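Long-range contacts in SIR4-interacting protein SIF2 (Saccharomyces cerevisiae, PDB 1R5M), which antagonizes telomeric silencing in yeast and works as a WD40-repeat subunit of the Set3C corepressor complex: residues 65-69 and 95-99; 214-220 and 231-235; 344-350 and 396-402. All blocks are in the same frame, centred on the assembly; numbering follows the deposited sequence.

Contact 1. Residues 65-69 and 95-99; sequences EKNSV and RHPFA. With SO4 (sulfate ion), chain B.
With chi1 at -159° the Arg-95 side chain leaves the backbone with CG opposite its own N, and a bend at chi3 (-58°) then folds the guanidinium back across Val-69. CG2 of Val-69 sits over the centre of one guanidinium face, while the sulfate and a water lie at the guanidinium edge, in its plane. The sulfate, probably taken from the crystallisation liquor, is held from both segments. Its O1 accepts from Asn-67 ND2 at 2.8 Å. Arg-95 NH1 shares that oxygen, and Arg-95 NH2 meets sulfate O4 at 2.8 Å. Arg-71 adds a further bond to the ion. The water accepts from Arg-95 NH1 and donates to Asn-67 O, a second link between the segments.

Beyond the Val-69/Arg-95 non-hydrogen-bonded antiparallel pair, Ser-68 takes over. Its O receives the N-H of His-96 at 3.0 Å, almost straight at 174°. Its OG donates to His-96 O at 2.7 Å, from above the carbonyl plane, and is also bonded to Asn-109. The CB of Ser-68 rests over one face of the Phe-98 ring, 4.1 Å from the centroid, whereas Asn-67 OD1 lies at that ring's edge. The His-96 ring is engaged by Thr-125 and Glu-131. The contact thus ties the turn between strands 60-65 and 69-77, in repeat WD 1, to the end of outermost strand 86-95 of the same four-stranded propeller blade. The anion would probably add to the charge balance that Glu-93 gives Arg-95 and Glu-65 gives Arg-71.

Contact 2. Residues 214-220 and 231-235; sequences WVDDDKF and VYQIT
One face of the Phe-220 ring is covered by Tyr-232 CB, 3.9 Å from the centroid and 23° off the ring normal. The two aromatic planes are only 18° apart, but they are offset far enough, with centroids separated by 5.6 Å, that little ring-on-ring stacking remains; the methylene of Tyr-232 supplies the face contact. Trp-214 carries Phe-220 CB over one of its faces, toward the rim, and presents its edge to Ile-234, whose CD1 lies 3.8 Å from Trp-214 CZ3. The indole NE1 bonds to Lys-156 O, while Leu-175 touches Trp-214, Phe-220 and Ile-234.

Three backbone bonds set the antiparallel register. Phe-220 and Tyr-232 exchange a reciprocal pair, the Tyr-232 N to Phe-220 O bond measuring 2.8 Å, and Ile-234 N reaches Asp-218 O at 2.9 Å. On the sheet face of Lys-219 and Gln-233, Lys-219 curls at its last torsion (chi4 61°) to put NZ 2.8 Å from Asp-216 OD2 and also in a salt bridge with Asp-218 OD1. A type I turn from Asp-216 to Lys-219 links the first two strands of the blade, and the hairpin of strands 219-223 and 229-233 belongs to the four-stranded antiparallel blade of a WD40 beta-propeller.

Contact 3. Residues 344-350 and 396-402; sequences KYAVAFM and YIFDLSW
Met-350 runs along the Tyr-396 side chain in the same direction. Its CB leads to a CG placed opposite the backbone N (chi1 -177°), 3.7 Å from Tyr-396 CE2; the extended chain then passes through SD and brings CE to 3.7 Å from Tyr-396 OH. The backbone O of Met-350 meets the ring edge in its plane, 3.2 Å from Tyr-396 CD2. Putting an alanine at Tyr-396 would probably take away the ring and hydroxyl that flank Met-350 CG and CE, leaving that side chain freer to turn.

Strands 344-349 and 397-402 lie in consecutive repeats, WD 7 and WD 8, of the beta-propeller. Their axes approach to 7.2 Å at 169°, nearly antiparallel, yet no direct hydrogen bond joins them: this is face packing between neighbouring blades. Ala-348 CB presses tightly on Ile-397 CG2 at 3.5 Å, and Leu-400 CD1 reaches Ala-346 CB at 3.9 Å. Farther along, Trp-402 meets Ala-346 CB through CZ2 and NE1 and touches Lys-344 CB with CH2 at 3.6 Å, while NE1 bonds to Arg-337 O; the lysine's amine turns instead to Asp-358 and Tyr-385. At the other end a water donates to Phe-349 O and accepts from Ile-397 N at 2.8 Å.

How the contacts relate
Contact 3 is the buried one, about 11 Å from the chain centre to its own centre, whereas contacts 1 and 2 lie about 21 and 19 Å out and are only partly buried. Contact 2 works within a single blade, pairing adjacent strands of WD 4. Contact 1 also stays within one four-stranded sheet, joining the turn after strand 60-65 to the end of strand 86-95; contact 3 instead spans two repeats. The chemistry follows: backbone pairing dominates contact 2, anion and water bridging supplement it in contact 1, and in contact 3 large side chains pack against two alanines, with a water as the hydrogen-bonded bridge. Contacts 2 and 3 fall on opposite sides of the chain's centre.

Contact 1. Residues 65-69 and 95-99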
loop_
_atom_site.group_PDB
_atom_site.type_symbol
_atom_site.label_atom_id
_atom_site.label_comp_id
_atom_site.label_asym_id
_atom_site.label_seq_id
_atom_site.Cartn_x
_atom_site.Cartn_y
_atom_site.Cartn_z
ATOM N N GLU A 65 5.300 3.788 -14.760
ATOM C CA GLU A 65 4.990 4.897 -15.649
ATOM C C GLU A 65 3.801 4.540 -16.525
ATOM O O GLU A 65 3.343 3.398 -16.538
ATOM C CB GLU A 65 6.210 5.250 -16.498
ATOM C CG GLU A 65 7.424 5.625 -15.656
ATOM C CD GLU A 65 8.674 5.831 -16.483
ATOM O OE1 GLU A 65 8.735 6.821 -17.239
ATOM O OE2 GLU A 65 9.593 4.993 -16.378
ATOM N N LYS A 66 3.300 5.519 -17.265
ATOM C CA LYS A 66 2.131 5.294 -18.097
ATOM C C LYS A 66 2.356 4.533 -19.399
ATOM O O LYS A 66 1.439 3.872 -19.882
ATOM C CB LYS A 66 1.450 6.637 -18.379
ATOM C CG LYS A 66 0.970 7.326 -17.103
ATOM C CD LYS A 66 0.303 8.672 -17.366
ATOM C CE LYS A 66 -0.178 9.294 -16.055
ATOM N NZ LYS A 66 -0.748 10.662 -16.240
ATOM N N ASN A 67 3.564 4.599 -19.952
ATOM C CA ASN A 67 3.840 3.920 -21.214
ATOM C C ASN A 67 4.239 2.447 -21.109
ATOM O O ASN A 67 5.251 2.029 -21.672
ATOM C CB ASN A 67 4.908 4.685 -22.004
ATOM C CG ASN A 67 5.021 4.203 -23.440
ATOM O OD1 ASN A 67 4.012 3.939 -24.093
ATOM N ND2 ASN A 67 6.246 4.098 -23.939
ATOM N N SER A 68 3.441 1.669 -20.383
ATOM C CA SER A 68 3.681 0.231 -20.241
ATOM C C SER A 68 5.114 -0.080 -19.816
ATOM O O SER A 68 5.738 -1.021 -20.315
ATOM C CB SER A 68 3.366 -0.461 -21.575
ATOM O OG SER A 68 3.097 -1.845 -21.407
ATOM N N VAL A 69 5.628 0.700 -18.871
ATOM C CA VAL A 69 6.990 0.511 -18.404
ATOM C C VAL A 69 7.177 1.032 -16.984
ATOM O O VAL A 69 6.525 1.991 -16.567
ATOM C CB VAL A 69 7.999 1.241 -19.343
ATOM C CG1 VAL A 69 7.777 2.754 -19.281
ATOM C CG2 VAL A 69 9.429 0.898 -18.958
ATOM N N ARG A 95 9.968 -3.190 -18.904
ATOM C CA ARG A 95 8.924 -2.968 -19.893
ATOM C C ARG A 95 7.983 -4.141 -20.145
ATOM O O ARG A 95 8.391 -5.303 -20.113
ATOM C CB ARG A 95 9.579 -2.535 -21.210
ATOM C CG ARG A 95 8.659 -1.804 -22.177
ATOM C CD ARG A 95 9.452 -1.265 -23.367
ATOM N NE ARG A 95 10.522 -0.351 -22.964
ATOM C CZ ARG A 95 10.359 0.948 -22.723
ATOM N NH1 ARG A 95 9.164 1.508 -22.842
ATOM N NH2 ARG A 95 11.397 1.692 -22.365
ATOM N N HIS A 96 6.712 -3.815 -20.373
ATOM C CA HIS A 96 5.685 -4.808 -20.683
ATOM C C HIS A 96 5.270 -4.559 -22.130
ATOM O O HIS A 96 5.035 -3.421 -22.526
ATOM C CB HIS A 96 4.446 -4.624 -19.799
ATOM C CG HIS A 96 4.632 -5.050 -18.377
ATOM N ND1 HIS A 96 3.971 -6.130 -17.834
ATOM C CD2 HIS A 96 5.357 -4.508 -17.369
ATOM C CE1 HIS A 96 4.276 -6.233 -16.552
ATOM N NE2 HIS A 96 5.114 -5.259 -16.245
ATOM N N PRO A 97 5.187 -5.614 -22.945
ATOM C CA PRO A 97 4.780 -5.392 -24.334
ATOM C C PRO A 97 3.291 -5.051 -24.372
ATOM O O PRO A 97 2.560 -5.361 -23.434
ATOM C CB PRO A 97 5.080 -6.734 -24.994
ATOM C CG PRO A 97 4.811 -7.709 -23.881
ATOM C CD PRO A 97 5.472 -7.037 -22.693
ATOM N N PHE A 98 2.841 -4.387 -25.431
ATOM C CA PHE A 98 1.424 -4.094 -25.540
ATOM C C PHE A 98 0.793 -5.381 -26.050
ATOM O O PHE A 98 1.425 -6.122 -26.804
ATOM C CB PHE A 98 1.166 -2.942 -26.511
ATOM C CG PHE A 98 1.532 -1.595 -25.952
ATOM C CD1 PHE A 98 2.838 -1.128 -26.020
ATOM C CD2 PHE A 98 0.569 -0.806 -25.334
ATOM C CE1 PHE A 98 3.183 0.109 -25.478
ATOM C CE2 PHE A 98 0.905 0.432 -24.788
ATOM C CZ PHE A 98 2.215 0.887 -24.862
ATOM N N ALA A 99 -0.437 -5.650 -25.631
ATOM C CA ALA A 99 -1.130 -6.870 -26.026
ATOM C C ALA A 99 -1.328 -6.980 -27.528
ATOM O O ALA A 99 -1.459 -5.975 -28.230
ATOM C CB ALA A 99 -2.475 -6.952 -25.322
HETATM S S SO4 B . 9.866 5.234 -22.366
HETATM O O1 SO4 B . 8.716 4.391 -22.744
HETATM O O2 SO4 B . 9.945 6.391 -23.278
HETATM O O3 SO4 B . 9.697 5.705 -20.979
HETATM O O4 SO4 B . 11.113 4.452 -22.462
HETATM O O HOH W 1 6.504 0.631 -23.791
#

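Contact 2. Residues 214-220 and 231-235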
loop_
_atom_site.group_PDB
_atom_site.type_symbol
_atom_site.label_atom_id
_atom_site.label_comp_id
_atom_site.label_asym_id
_atom_site.label_seq_id
_atom_site.Cartn_x
_atom_site.Cartn_y
_atom_site.Cartn_z
ATOM N N TRP A 214 -1.495 -11.931 3.290
ATOM C CA TRP A 214 -1.074 -13.237 3.790
ATOM C C TRP A 214 -1.191 -13.185 5.308
ATOM O O TRP A 214 -0.822 -12.185 5.923
ATOM C CB TRP A 214 0.386 -13.533 3.420
ATOM C CG TRP A 214 0.597 -13.861 1.980
ATOM C CD1 TRP A 214 0.863 -12.987 0.968
ATOM C CD2 TRP A 214 0.526 -15.160 1.383
ATOM N NE1 TRP A 214 0.961 -13.662 -0.227
ATOM C CE2 TRP A 214 0.758 -14.999 0.001
ATOM C CE3 TRP A 214 0.289 -16.449 1.885
ATOM C CZ2 TRP A 214 0.758 -16.080 -0.892
ATOM C CZ3 TRP A 214 0.291 -17.526 0.996
ATOM C CH2 TRP A 214 0.523 -17.331 -0.377
ATOM N N VAL A 215 -1.696 -14.256 5.912
ATOM C CA VAL A 215 -1.833 -14.287 7.368
ATOM C C VAL A 215 -1.016 -15.414 7.988
ATOM O O VAL A 215 -1.074 -15.650 9.197
ATOM C CB VAL A 215 -3.314 -14.416 7.796
ATOM C CG1 VAL A 215 -4.092 -13.209 7.306
ATOM C CG2 VAL A 215 -3.920 -15.698 7.251
ATOM N N ASP A 216 -0.256 -16.101 7.142
ATOM C CA ASP A 216 0.624 -17.188 7.556
ATOM C C ASP A 216 1.437 -17.556 6.319
ATOM O O ASP A 216 1.159 -17.066 5.225
ATOM C CB ASP A 216 -0.180 -18.399 8.039
ATOM C CG ASP A 216 0.602 -19.269 9.014
ATOM O OD1 ASP A 216 1.847 -19.162 9.053
ATOM O OD2 ASP A 216 -0.033 -20.066 9.737
ATOM N N ASP A 217 2.443 -18.407 6.485
ATOM C CA ASP A 217 3.273 -18.806 5.357
ATOM C C ASP A 217 2.442 -19.465 4.257
ATOM O O ASP A 217 2.797 -19.402 3.079
ATOM C CB ASP A 217 4.367 -19.773 5.824
ATOM C CG ASP A 217 5.316 -19.140 6.827
ATOM O OD1 ASP A 217 5.987 -18.150 6.471
ATOM O OD2 ASP A 217 5.389 -19.631 7.973
ATOM N N ASP A 218 1.329 -20.081 4.646
ATOM C CA ASP A 218 0.468 -20.772 3.693
ATOM C C ASP A 218 -1.014 -20.432 3.830
ATOM O O ASP A 218 -1.869 -21.210 3.416
ATOM C CB ASP A 218 0.652 -22.284 3.852
ATOM C CG ASP A 218 0.118 -22.794 5.177
ATOM O OD1 ASP A 218 0.199 -22.050 6.181
ATOM O OD2 ASP A 218 -0.374 -23.943 5.219
ATOM N N LYS A 219 -1.322 -19.278 4.411
ATOM C CA LYS A 219 -2.714 -18.874 4.582
ATOM C C LYS A 219 -2.854 -17.416 4.174
ATOM O O LYS A 219 -1.937 -16.622 4.373
ATOM C CB LYS A 219 -3.151 -19.044 6.039
ATOM C CG LYS A 219 -2.951 -20.449 6.591
ATOM C CD LYS A 219 -3.331 -20.512 8.062
ATOM C CE LYS A 219 -2.984 -21.868 8.669
ATOM N NZ LYS A 219 -1.522 -22.145 8.605
ATOM N N PHE A 220 -3.999 -17.071 3.602
ATOM C CA PHE A 220 -4.225 -15.705 3.156
ATOM C C PHE A 220 -5.697 -15.320 3.195
ATOM O O PHE A 220 -6.573 -16.174 3.339
ATOM C CB PHE A 220 -3.662 -15.531 1.742
ATOM C CG PHE A 220 -4.223 -16.503 0.732
ATOM C CD1 PHE A 220 -5.347 -16.179 -0.020
ATOM C CD2 PHE A 220 -3.620 -17.741 0.532
ATOM C CE1 PHE A 220 -5.861 -17.070 -0.960
ATOM C CE2 PHE A 220 -4.127 -18.641 -0.405
ATOM C CZ PHE A 220 -5.250 -18.305 -1.154
ATOM N N VAL A 231 -11.029 -16.530 4.314
ATOM C CA VAL A 231 -9.714 -17.024 4.712
ATOM C C VAL A 231 -9.442 -18.323 3.961
ATOM O O VAL A 231 -10.323 -19.179 3.857
ATOM C CB VAL A 231 -9.649 -17.305 6.232
ATOM C CG1 VAL A 231 -8.214 -17.606 6.646
ATOM C CG2 VAL A 231 -10.194 -16.109 7.011
ATOM N N TYR A 232 -8.226 -18.461 3.440
ATOM C CA TYR A 232 -7.843 -19.652 2.688
ATOM C C TYR A 232 -6.494 -20.226 3.087
ATOM O O TYR A 232 -5.657 -19.550 3.683
ATOM C CB TYR A 232 -7.757 -19.356 1.190
ATOM C CG TYR A 232 -9.047 -18.974 0.520
ATOM C CD1 TYR A 232 -9.471 -17.647 0.483
ATOM C CD2 TYR A 232 -9.833 -19.937 -0.109
ATOM C CE1 TYR A 232 -10.644 -17.286 -0.171
ATOM C CE2 TYR A 232 -11.009 -19.588 -0.764
ATOM C CZ TYR A 232 -11.407 -18.261 -0.792
ATOM O OH TYR A 232 -12.562 -17.908 -1.448
ATOM N N GLN A 233 -6.297 -21.488 2.721
ATOM C CA GLN A 233 -5.044 -22.188 2.946
ATOM C C GLN A 233 -4.616 -22.539 1.522
ATOM O O GLN A 233 -5.458 -22.858 0.686
ATOM C CB GLN A 233 -5.269 -23.455 3.769
ATOM C CG GLN A 233 -3.989 -24.122 4.235
ATOM C CD GLN A 233 -4.256 -25.332 5.106
ATOM O OE1 GLN A 233 -4.907 -26.285 4.679
ATOM N NE2 GLN A 233 -3.756 -25.299 6.337
ATOM N N ILE A 234 -3.320 -22.465 1.244
ATOM C CA ILE A 234 -2.804 -22.737 -0.096
ATOM C C ILE A 234 -3.283 -24.012 -0.787
ATOM O O ILE A 234 -3.576 -23.992 -1.983
ATOM C CB ILE A 234 -1.259 -22.748 -0.098
ATOM C CG1 ILE A 234 -0.731 -21.333 0.147
ATOM C CG2 ILE A 234 -0.735 -23.287 -1.428
ATOM C CD1 ILE A 234 0.782 -21.243 0.185
ATOM N N THR A 235 -3.371 -25.112 -0.048
ATOM C CA THR A 235 -3.777 -26.387 -0.637
ATOM C C THR A 235 -5.278 -26.645 -0.756
ATOM O O THR A 235 -5.680 -27.687 -1.277
ATOM C CB THR A 235 -3.167 -27.572 0.136
ATOM O OG1 THR A 235 -3.748 -27.637 1.444
ATOM C CG2 THR A 235 -1.660 -27.409 0.263
#

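Contact 3. Residues 344-350 and 396-402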
loop_
_atom_site.group_PDB
_atom_site.type_symbol
_atom_site.label_atom_id
_atom_site.label_comp_id
_atom_site.label_asym_id
_atom_site.label_seq_id
_atom_site.Cartn_x
_atom_site.Cartn_y
_atom_site.Cartn_z
ATOM N N LYS A 344 6.367 7.653 12.050
ATOM C CA LYS A 344 5.865 8.737 11.211
ATOM C C LYS A 344 4.798 8.235 10.251
ATOM O O LYS A 344 4.885 7.116 9.750
ATOM C CB LYS A 344 7.018 9.347 10.405
ATOM C CG LYS A 344 8.165 9.905 11.248
ATOM C CD LYS A 344 7.777 11.214 11.916
ATOM C CE LYS A 344 8.933 11.787 12.731
ATOM N NZ LYS A 344 9.275 10.918 13.896
ATOM N N TYR A 345 3.792 9.063 10.001
ATOM C CA TYR A 345 2.714 8.697 9.087
ATOM C C TYR A 345 2.553 9.825 8.077
ATOM O O TYR A 345 2.278 10.965 8.453
ATOM C CB TYR A 345 1.403 8.488 9.855
ATOM C CG TYR A 345 0.341 7.761 9.055
ATOM C CD1 TYR A 345 0.527 6.436 8.663
ATOM C CD2 TYR A 345 -0.845 8.394 8.692
ATOM C CE1 TYR A 345 -0.447 5.754 7.927
ATOM C CE2 TYR A 345 -1.827 7.722 7.953
ATOM C CZ TYR A 345 -1.619 6.403 7.577
ATOM O OH TYR A 345 -2.583 5.728 6.861
ATOM N N ALA A 346 2.730 9.505 6.800
ATOM C CA ALA A 346 2.623 10.497 5.737
ATOM C C ALA A 346 1.321 10.339 4.972
ATOM O O ALA A 346 0.949 9.231 4.589
ATOM C CB ALA A 346 3.803 10.360 4.782
ATOM N N VAL A 347 0.628 11.454 4.750
ATOM C CA VAL A 347 -0.634 11.429 4.023
ATOM C C VAL A 347 -0.646 12.440 2.887
ATOM O O VAL A 347 -0.025 13.498 2.979
ATOM C CB VAL A 347 -1.829 11.725 4.952
ATOM C CG1 VAL A 347 -1.957 10.633 6.003
ATOM C CG2 VAL A 347 -1.657 13.085 5.609
ATOM N N ALA A 348 -1.346 12.100 1.812
ATOM C CA ALA A 348 -1.453 12.992 0.667
ATOM C C ALA A 348 -2.878 13.511 0.590
ATOM O O ALA A 348 -3.821 12.736 0.429
ATOM C CB ALA A 348 -1.096 12.248 -0.614
ATOM N N PHE A 349 -3.032 14.824 0.724
ATOM C CA PHE A 349 -4.348 15.439 0.654
ATOM C C PHE A 349 -4.721 15.737 -0.789
ATOM O O PHE A 349 -3.856 15.865 -1.660
ATOM C CB PHE A 349 -4.388 16.732 1.472
ATOM C CG PHE A 349 -4.332 16.515 2.955
ATOM C CD1 PHE A 349 -3.114 16.434 3.620
ATOM C CD2 PHE A 349 -5.506 16.379 3.690
ATOM C CE1 PHE A 349 -3.067 16.222 5.000
ATOM C CE2 PHE A 349 -5.471 16.167 5.069
ATOM C CZ PHE A 349 -4.249 16.089 5.725
ATOM N N MET A 350 -6.021 15.854 -1.028
ATOM C CA MET A 350 -6.548 16.124 -2.358
ATOM C C MET A 350 -6.041 17.444 -2.932
ATOM O O MET A 350 -6.042 17.636 -4.147
ATOM C CB MET A 350 -8.077 16.125 -2.302
ATOM C CG MET A 350 -8.757 16.314 -3.639
ATOM S SD MET A 350 -10.530 16.028 -3.501
ATOM C CE MET A 350 -11.022 16.184 -5.223
ATOM N N TYR A 396 -3.052 16.670 -8.361
ATOM C CA TYR A 396 -3.362 15.701 -7.311
ATOM C C TYR A 396 -2.174 14.779 -7.077
ATOM O O TYR A 396 -1.366 14.556 -7.975
ATOM C CB TYR A 396 -4.523 14.789 -7.731
ATOM C CG TYR A 396 -5.857 15.451 -7.949
ATOM C CD1 TYR A 396 -6.556 15.265 -9.141
ATOM C CD2 TYR A 396 -6.444 16.227 -6.952
ATOM C CE1 TYR A 396 -7.814 15.837 -9.334
ATOM C CE2 TYR A 396 -7.697 16.803 -7.133
ATOM C CZ TYR A 396 -8.378 16.604 -8.323
ATOM O OH TYR A 396 -9.622 17.175 -8.496
ATOM N N ILE A 397 -2.094 14.232 -5.869
ATOM C CA ILE A 397 -1.070 13.249 -5.523
ATOM C C ILE A 397 -1.868 11.956 -5.367
ATOM O O ILE A 397 -2.793 11.896 -4.560
ATOM C CB ILE A 397 -0.372 13.581 -4.192
ATOM C CG1 ILE A 397 0.524 14.809 -4.376
ATOM C CG2 ILE A 397 0.457 12.383 -3.724
ATOM C CD1 ILE A 397 1.113 15.334 -3.084
ATOM N N PHE A 398 -1.518 10.938 -6.149
ATOM C CA PHE A 398 -2.213 9.650 -6.125
ATOM C C PHE A 398 -1.527 8.594 -5.266
ATOM O O PHE A 398 -2.154 7.615 -4.847
ATOM C CB PHE A 398 -2.331 9.092 -7.548
ATOM C CG PHE A 398 -3.408 9.733 -8.381
ATOM C CD1 PHE A 398 -3.588 9.342 -9.704
ATOM C CD2 PHE A 398 -4.257 10.697 -7.846
ATOM C CE1 PHE A 398 -4.597 9.896 -10.484
ATOM C CE2 PHE A 398 -5.273 11.261 -8.620
ATOM C CZ PHE A 398 -5.442 10.858 -9.941
ATOM N N ASP A 399 -0.241 8.785 -5.010
ATOM C CA ASP A 399 0.507 7.805 -4.242
ATOM C C ASP A 399 1.759 8.405 -3.625
ATOM O O ASP A 399 2.278 9.418 -4.095
ATOM C CB ASP A 399 0.895 6.642 -5.168
ATOM C CG ASP A 399 1.735 5.585 -4.474
ATOM O OD1 ASP A 399 2.937 5.450 -4.798
ATOM O OD2 ASP A 399 1.188 4.886 -3.598
ATOM N N LEU A 400 2.224 7.782 -2.550
ATOM C CA LEU A 400 3.452 8.206 -1.901
ATOM C C LEU A 400 4.084 6.964 -1.295
ATOM O O LEU A 400 3.393 5.981 -1.011
ATOM C CB LEU A 400 3.182 9.281 -0.837
ATOM C CG LEU A 400 2.396 9.009 0.441
ATOM C CD1 LEU A 400 2.269 10.320 1.225
ATOM C CD2 LEU A 400 1.015 8.465 0.109
ATOM N N SER A 401 5.400 6.986 -1.133
ATOM C CA SER A 401 6.098 5.840 -0.567
ATOM C C SER A 401 7.346 6.266 0.188
ATOM O O SER A 401 8.044 7.195 -0.222
ATOM C CB SER A 401 6.482 4.866 -1.681
ATOM O OG SER A 401 7.369 5.478 -2.600
ATOM N N TRP A 402 7.612 5.574 1.294
ATOM C CA TRP A 402 8.778 5.833 2.140
ATOM C C TRP A 402 9.949 4.928 1.787
ATOM O O TRP A 402 9.751 3.743 1.499
ATOM C CB TRP A 402 8.487 5.509 3.604
ATOM C CG TRP A 402 7.556 6.387 4.353
ATOM C CD1 TRP A 402 6.210 6.212 4.520
ATOM C CD2 TRP A 402 7.920 7.500 5.169
ATOM N NE1 TRP A 402 5.718 7.144 5.404
ATOM C CE2 TRP A 402 6.749 7.948 5.816
ATOM C CE3 TRP A 402 9.130 8.162 5.421
ATOM C CZ2 TRP A 402 6.751 9.025 6.704
ATOM C CZ3 TRP A 402 9.133 9.235 6.306
ATOM C CH2 TRP A 402 7.951 9.655 6.935
HETATM O O HOH W 2 -4.023 14.419 -3.893
#